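Local coordinates for foldase protein PrsA 2 (Bacillus anthracis, PDB 6VJ4), which speeds the cis-trans isomerisation of peptide bonds before proline and helps secreted proteins, among them the protective antigen, to fold outside the cell after translocation, at residues I110-I115 with H191-T196; A163-F168 with Q185-Y190. All blocks are in the same frame, centred on the assembly; numbering follows the deposited sequence.

Interaction 1 (I110-I115 with H191-T196)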
loop_
_atom_site.group_PDB
_atom_site.type_symbol
_atom_site.label_atom_id
_atom_site.label_comp_id
_atom_site.label_asym_id
_atom_site.label_seq_id
_atom_site.Cartn_x
_atom_site.Cartn_y
_atom_site.Cartn_z
ATOM N N ILE A 110 6.805 40.722 13.064
ATOM C CA ILE A 110 5.984 41.896 12.656
ATOM C C ILE A 110 4.711 41.952 13.487
ATOM O O ILE A 110 4.264 40.922 14.012
ATOM C CB ILE A 110 5.633 41.891 11.163
ATOM C CG1 ILE A 110 5.007 40.566 10.720
ATOM C CG2 ILE A 110 6.854 42.234 10.321
ATOM C CD1 ILE A 110 4.351 40.622 9.341
ATOM N N LYS A 111 4.179 43.158 13.593
ATOM C CA LYS A 111 2.882 43.344 14.252
ATOM C C LYS A 111 1.930 43.843 13.179
ATOM O O LYS A 111 2.323 44.682 12.363
ATOM C CB LYS A 111 2.973 44.326 15.420
ATOM C CG LYS A 111 1.668 44.519 16.161
ATOM C CD LYS A 111 1.814 45.334 17.403
ATOM C CE LYS A 111 2.284 46.743 17.150
ATOM N NZ LYS A 111 2.116 47.563 18.385
ATOM N N ALA A 112 0.736 43.289 13.178
ATOM C CA ALA A 112 -0.260 43.736 12.194
ATOM C C ALA A 112 -1.648 43.678 12.807
ATOM O O ALA A 112 -1.877 42.940 13.794
ATOM C CB ALA A 112 -0.236 42.850 10.967
ATOM N N SER A 113 -2.532 44.425 12.190
ATOM C CA SER A 113 -3.977 44.303 12.502
ATOM C C SER A 113 -4.667 43.781 11.253
ATOM O O SER A 113 -4.145 43.975 10.140
ATOM C CB SER A 113 -4.605 45.604 12.935
ATOM O OG SER A 113 -3.966 46.088 14.107
ATOM N N HIS A 114 -5.843 43.176 11.406
ATOM C CA HIS A 114 -6.564 42.774 10.183
ATOM C C HIS A 114 -8.065 42.774 10.454
ATOM O O HIS A 114 -8.494 42.771 11.655
ATOM C CB HIS A 114 -6.135 41.404 9.638
ATOM C CG HIS A 114 -6.654 40.211 10.363
ATOM N ND1 HIS A 114 -7.070 39.068 9.684
ATOM C CD2 HIS A 114 -6.827 39.945 11.682
ATOM C CE1 HIS A 114 -7.464 38.155 10.568
ATOM N NE2 HIS A 114 -7.353 38.673 11.804
ATOM N N ILE A 115 -8.792 42.849 9.354
ATOM C CA ILE A 115 -10.262 42.658 9.334
ATOM C C ILE A 115 -10.514 41.475 8.408
ATOM O O ILE A 115 -10.045 41.540 7.255
ATOM C CB ILE A 115 -10.951 43.933 8.851
ATOM C CG1 ILE A 115 -10.600 45.092 9.786
ATOM C CG2 ILE A 115 -12.448 43.707 8.689
ATOM C CD1 ILE A 115 -11.025 46.418 9.294
ATOM N N HIS A 191 -8.908 39.173 3.834
ATOM C CA HIS A 191 -8.334 40.003 4.904
ATOM C C HIS A 191 -7.987 41.386 4.387
ATOM O O HIS A 191 -7.534 41.501 3.235
ATOM C CB HIS A 191 -7.000 39.443 5.439
ATOM C CG HIS A 191 -7.032 38.032 5.891
ATOM N ND1 HIS A 191 -7.097 37.693 7.231
ATOM C CD2 HIS A 191 -7.001 36.871 5.202
ATOM C CE1 HIS A 191 -7.112 36.388 7.347
ATOM N NE2 HIS A 191 -7.061 35.851 6.118
ATOM N N ILE A 192 -8.282 42.382 5.204
ATOM C CA ILE A 192 -7.695 43.719 4.994
ATOM C C ILE A 192 -6.636 43.807 6.090
ATOM O O ILE A 192 -6.986 43.658 7.284
ATOM C CB ILE A 192 -8.723 44.844 5.050
ATOM C CG1 ILE A 192 -9.757 44.689 3.932
ATOM C CG2 ILE A 192 -8.021 46.177 4.970
ATOM C CD1 ILE A 192 -9.181 44.761 2.537
ATOM N N ILE A 193 -5.380 44.015 5.691
ATOM C CA ILE A 193 -4.245 43.948 6.648
ATOM C C ILE A 193 -3.587 45.321 6.782
ATOM O O ILE A 193 -3.441 46.039 5.744
ATOM C CB ILE A 193 -3.208 42.912 6.159
ATOM C CG1 ILE A 193 -3.831 41.558 5.826
ATOM C CG2 ILE A 193 -2.055 42.793 7.159
ATOM C CD1 ILE A 193 -2.873 40.582 5.134
ATOM N N LYS A 194 -3.237 45.677 8.010
ATOM C CA LYS A 194 -2.479 46.912 8.267
ATOM C C LYS A 194 -1.199 46.529 9.006
ATOM O O LYS A 194 -1.288 45.925 10.064
ATOM C CB LYS A 194 -3.304 47.910 9.081
ATOM C CG LYS A 194 -2.585 49.210 9.352
ATOM C CD LYS A 194 -3.390 50.262 10.054
ATOM C CE LYS A 194 -3.910 49.822 11.402
ATOM N NZ LYS A 194 -4.470 50.968 12.174
ATOM N N LEU A 195 -0.036 46.870 8.444
ATOM C CA LEU A 195 1.208 46.568 9.175
ATOM C C LEU A 195 1.442 47.654 10.220
ATOM O O LEU A 195 1.407 48.814 9.863
ATOM C CB LEU A 195 2.370 46.512 8.183
ATOM C CG LEU A 195 3.708 46.164 8.833
ATOM C CD1 LEU A 195 3.752 44.734 9.324
ATOM C CD2 LEU A 195 4.826 46.431 7.847
ATOM N N THR A 196 1.743 47.275 11.463
ATOM C CA THR A 196 1.860 48.325 12.507
ATOM C C THR A 196 3.197 48.274 13.233
ATOM O O THR A 196 3.458 49.209 14.000
ATOM C CB THR A 196 0.718 48.202 13.519
ATOM O OG1 THR A 196 0.718 46.887 14.059
ATOM C CG2 THR A 196 -0.637 48.437 12.887
HETATM O O HOH W 1 -1.624 46.108 15.210
#
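H114 and H191 meet through their imidazole edges: ND1 of H114 lies 2.8 Å from ND1 of H191, a hydrogen bond in which either nitrogen could be the donor. The rings are rim to rim, their planes only 21° apart, and neither covers the face of the other. Different torsions bring them together. H114 sets CG between its backbone N and carbonyl carbon (chi1 76°), whereas H191 keeps CG beside its backbone N (chi1 -54°). Imidazole suits both places because its second nitrogen still serves a partner: H114 NE2 bonds to D146 and H191 NE2 to S186, so each ring is held at two points and its rotation is fixed.

The strands beneath are antiparallel. S113 and K194 exchange two backbone bonds, S113 N to K194 O and K194 N to S113 O, both 2.9 Å; I115 and I192 form the next such pair. H114 with I193 and A112 with L195 are non-hydrogen-bonded pairs, each with its CA atoms 4.4 Å apart, and the methyl of A112 is small enough to sit against K194 O, 3.4 Å from its CB. L195 CD1 reaches I110 CB at 3.9 Å, crossing that side chain at about a right angle. Next to it, T196 N bonds to K111 O at 2.8 Å, while the aliphatic part of K111 passes over T196, CG lying 3.3 Å from OG1. A water joins T196 OG1 to S113 OG.

One face, with I110, H114 and I193, packs on helix 166-174; S113, I115 and K194 face F136 of helix 136-143, where K194 also pairs with E137. Strand 155-159 flanks 110-115 on the edge away from 191-196.

Interaction 2 (A163-F168 with Q185-Y190)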
loop_
_atom_site.group_PDB
_atom_site.type_symbol
_atom_site.label_atom_id
_atom_site.label_comp_id
_atom_site.label_asym_id
_atom_site.label_seq_id
_atom_site.Cartn_x
_atom_site.Cartn_y
_atom_site.Cartn_z
ATOM N N ALA A 163 3.638 31.844 11.518
ATOM C CA ALA A 163 2.510 31.910 12.489
ATOM C C ALA A 163 1.153 32.017 11.802
ATOM O O ALA A 163 0.158 31.503 12.308
ATOM C CB ALA A 163 2.695 33.088 13.413
HETATM N N MSE A 164 1.095 32.786 10.719
HETATM C CA MSE A 164 -0.144 32.991 9.992
HETATM C C MSE A 164 -0.116 32.136 8.728
HETATM O O MSE A 164 0.875 31.460 8.453
HETATM C CB MSE A 164 -0.315 34.469 9.628
HETATM C CG MSE A 164 -0.282 35.427 10.790
HETATM SE SE MSE A 164 -1.823 35.181 11.963
HETATM C CE MSE A 164 -3.402 36.012 11.125
ATOM N N THR A 165 -1.216 32.157 7.971
ATOM C CA THR A 165 -1.279 31.423 6.715
ATOM C C THR A 165 -0.298 32.053 5.737
ATOM O O THR A 165 -0.045 33.249 5.811
ATOM C CB THR A 165 -2.694 31.411 6.119
ATOM O OG1 THR A 165 -3.031 32.740 5.737
ATOM C CG2 THR A 165 -3.727 30.853 7.075
ATOM N N PRO A 166 0.313 31.268 4.824
ATOM C CA PRO A 166 1.268 31.806 3.855
ATOM C C PRO A 166 0.675 32.975 3.053
ATOM O O PRO A 166 1.381 33.935 2.818
ATOM C CB PRO A 166 1.585 30.628 2.914
ATOM C CG PRO A 166 1.194 29.387 3.688
ATOM C CD PRO A 166 0.165 29.808 4.714
ATOM N N GLU A 167 -0.595 32.857 2.643
ATOM C CA GLU A 167 -1.255 33.953 1.882
ATOM C C GLU A 167 -1.243 35.238 2.712
ATOM O O GLU A 167 -0.922 36.313 2.168
ATOM C CB GLU A 167 -2.699 33.592 1.539
ATOM C CG GLU A 167 -2.829 32.416 0.584
ATOM C CD GLU A 167 -2.719 31.015 1.171
ATOM O OE1 GLU A 167 -2.569 30.862 2.408
ATOM O OE2 GLU A 167 -2.789 30.066 0.376
ATOM N N PHE A 168 -1.594 35.119 3.986
ATOM C CA PHE A 168 -1.648 36.318 4.848
ATOM C C PHE A 168 -0.224 36.870 5.036
ATOM O O PHE A 168 0.011 38.056 4.901
ATOM C CB PHE A 168 -2.200 35.961 6.219
ATOM C CG PHE A 168 -2.346 37.130 7.145
ATOM C CD1 PHE A 168 -1.269 37.602 7.871
ATOM C CD2 PHE A 168 -3.585 37.732 7.336
ATOM C CE1 PHE A 168 -1.410 38.676 8.730
ATOM C CE2 PHE A 168 -3.718 38.799 8.208
ATOM C CZ PHE A 168 -2.630 39.284 8.887
ATOM N N GLN A 185 -6.938 37.116 -0.227
ATOM C CA GLN A 185 -7.695 35.859 -0.067
ATOM C C GLN A 185 -6.848 34.849 0.694
ATOM O O GLN A 185 -5.626 34.761 0.429
ATOM C CB GLN A 185 -8.115 35.278 -1.411
ATOM C CG GLN A 185 -9.112 34.142 -1.255
ATOM C CD GLN A 185 -9.484 33.540 -2.583
ATOM O OE1 GLN A 185 -8.651 33.407 -3.475
ATOM N NE2 GLN A 185 -10.737 33.139 -2.705
ATOM N N SER A 186 -7.473 34.196 1.662
ATOM C CA SER A 186 -6.821 33.083 2.393
ATOM C C SER A 186 -7.884 32.014 2.601
ATOM O O SER A 186 -9.058 32.232 2.287
ATOM C CB SER A 186 -6.223 33.529 3.702
ATOM O OG SER A 186 -7.206 33.509 4.717
ATOM N N PRO A 187 -7.522 30.812 3.098
ATOM C CA PRO A 187 -8.520 29.777 3.349
ATOM C C PRO A 187 -9.583 30.242 4.357
ATOM O O PRO A 187 -10.638 29.663 4.390
ATOM C CB PRO A 187 -7.693 28.598 3.897
ATOM C CG PRO A 187 -6.291 28.851 3.377
ATOM C CD PRO A 187 -6.149 30.361 3.368
ATOM N N ASN A 188 -9.276 31.291 5.125
ATOM C CA ASN A 188 -10.179 31.832 6.182
ATOM C C ASN A 188 -11.169 32.854 5.590
ATOM O O ASN A 188 -12.197 33.137 6.234
ATOM C CB ASN A 188 -9.338 32.451 7.303
ATOM C CG ASN A 188 -8.310 31.487 7.860
ATOM O OD1 ASN A 188 -7.159 31.855 8.088
ATOM N ND2 ASN A 188 -8.701 30.237 8.028
ATOM N N GLY A 189 -10.890 33.384 4.399
ATOM C CA GLY A 189 -11.786 34.379 3.774
ATOM C C GLY A 189 -10.970 35.500 3.152
ATOM O O GLY A 189 -9.935 35.192 2.558
ATOM N N TYR A 190 -11.408 36.755 3.297
ATOM C CA TYR A 190 -10.638 37.885 2.734
ATOM C C TYR A 190 -10.185 38.777 3.874
ATOM O O TYR A 190 -11.026 39.157 4.730
ATOM C CB TYR A 190 -11.464 38.714 1.744
ATOM C CG TYR A 190 -11.769 37.970 0.482
ATOM C CD1 TYR A 190 -10.887 37.986 -0.584
ATOM C CD2 TYR A 190 -12.929 37.218 0.374
ATOM C CE1 TYR A 190 -11.159 37.274 -1.747
ATOM C CE2 TYR A 190 -13.211 36.503 -0.777
ATOM C CZ TYR A 190 -12.317 36.523 -1.833
ATOM O OH TYR A 190 -12.600 35.817 -2.968
HETATM O O HOH W 2 -5.374 33.499 6.818
#
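E167 rests the aliphatic start of its side chain on the backbone of Q185. Its CB comes within 3.3 Å of Q185 O and lies 4.1 Å from S186 CB; CG stays near the same carbonyl. With CG beside the backbone N and the chain bent at chi2 (81°), the carboxylate swings across to P187: CD lies 4.1 Å from P187 CD, and OE1 stands 3.7 Å from that same P187 CD. Glutamate suits this partly exposed place, since its methylenes can pack on the turn while its charged end stays near the surface.

T165 fills the place just before the helix. Its OG1, held between the backbone N and the carbonyl carbon (chi1 67°), accepts the N-cap bond from F168 N at 3.3 Å. The same oxygen is hydrogen-bonded to a water 2.7 Å away, and that water donates to N188 OD1, bridging helix start and turn. T165 CG2 approaches N188 OD1 directly, the two side chains coming from opposite directions. P166 suits the first helical turn, where no backbone N-H is needed.

S186 to G189 form a type I beta turn closed by backbone bonds between its end residues. P187 fits its second position, with phi -60°, and G189 takes backbone angles that would jam a CB against the preceding carbonyl. S186 OG accepts from N188 N at 3.1 Å, an ST turn.

The methyl CE of selenomethionine M164 sits 3.9 Å above the centre of the F168 ring. In parvulin-type isomerases a methionine and a phenylalanine spaced like this line the pocket for the substrate proline, so the capped helix start and the turn probably form part of its rim.

Overall arrangement
Interactions 1 and 2 lie with their centres about 12 Å apart in the PpiC isomerase domain and share strand 189-198. H191 joins them: its NE2 stands 2.7 Å from S186 OG, consistent with the turn of interaction 2 helping to orient H191, and through it H114. F168, from interaction 2, meets both imidazoles edge to face; its CD2 is 3.5 Å from H191 ND1, and its CE2 is 3.6 Å from I193 CG1. Two adjacent histidines backed by this phenylalanine match the dual-histidine motif of parvulins, consistent with a catalytic pocket in which interaction 1 supplies the floor and interaction 2 the rim.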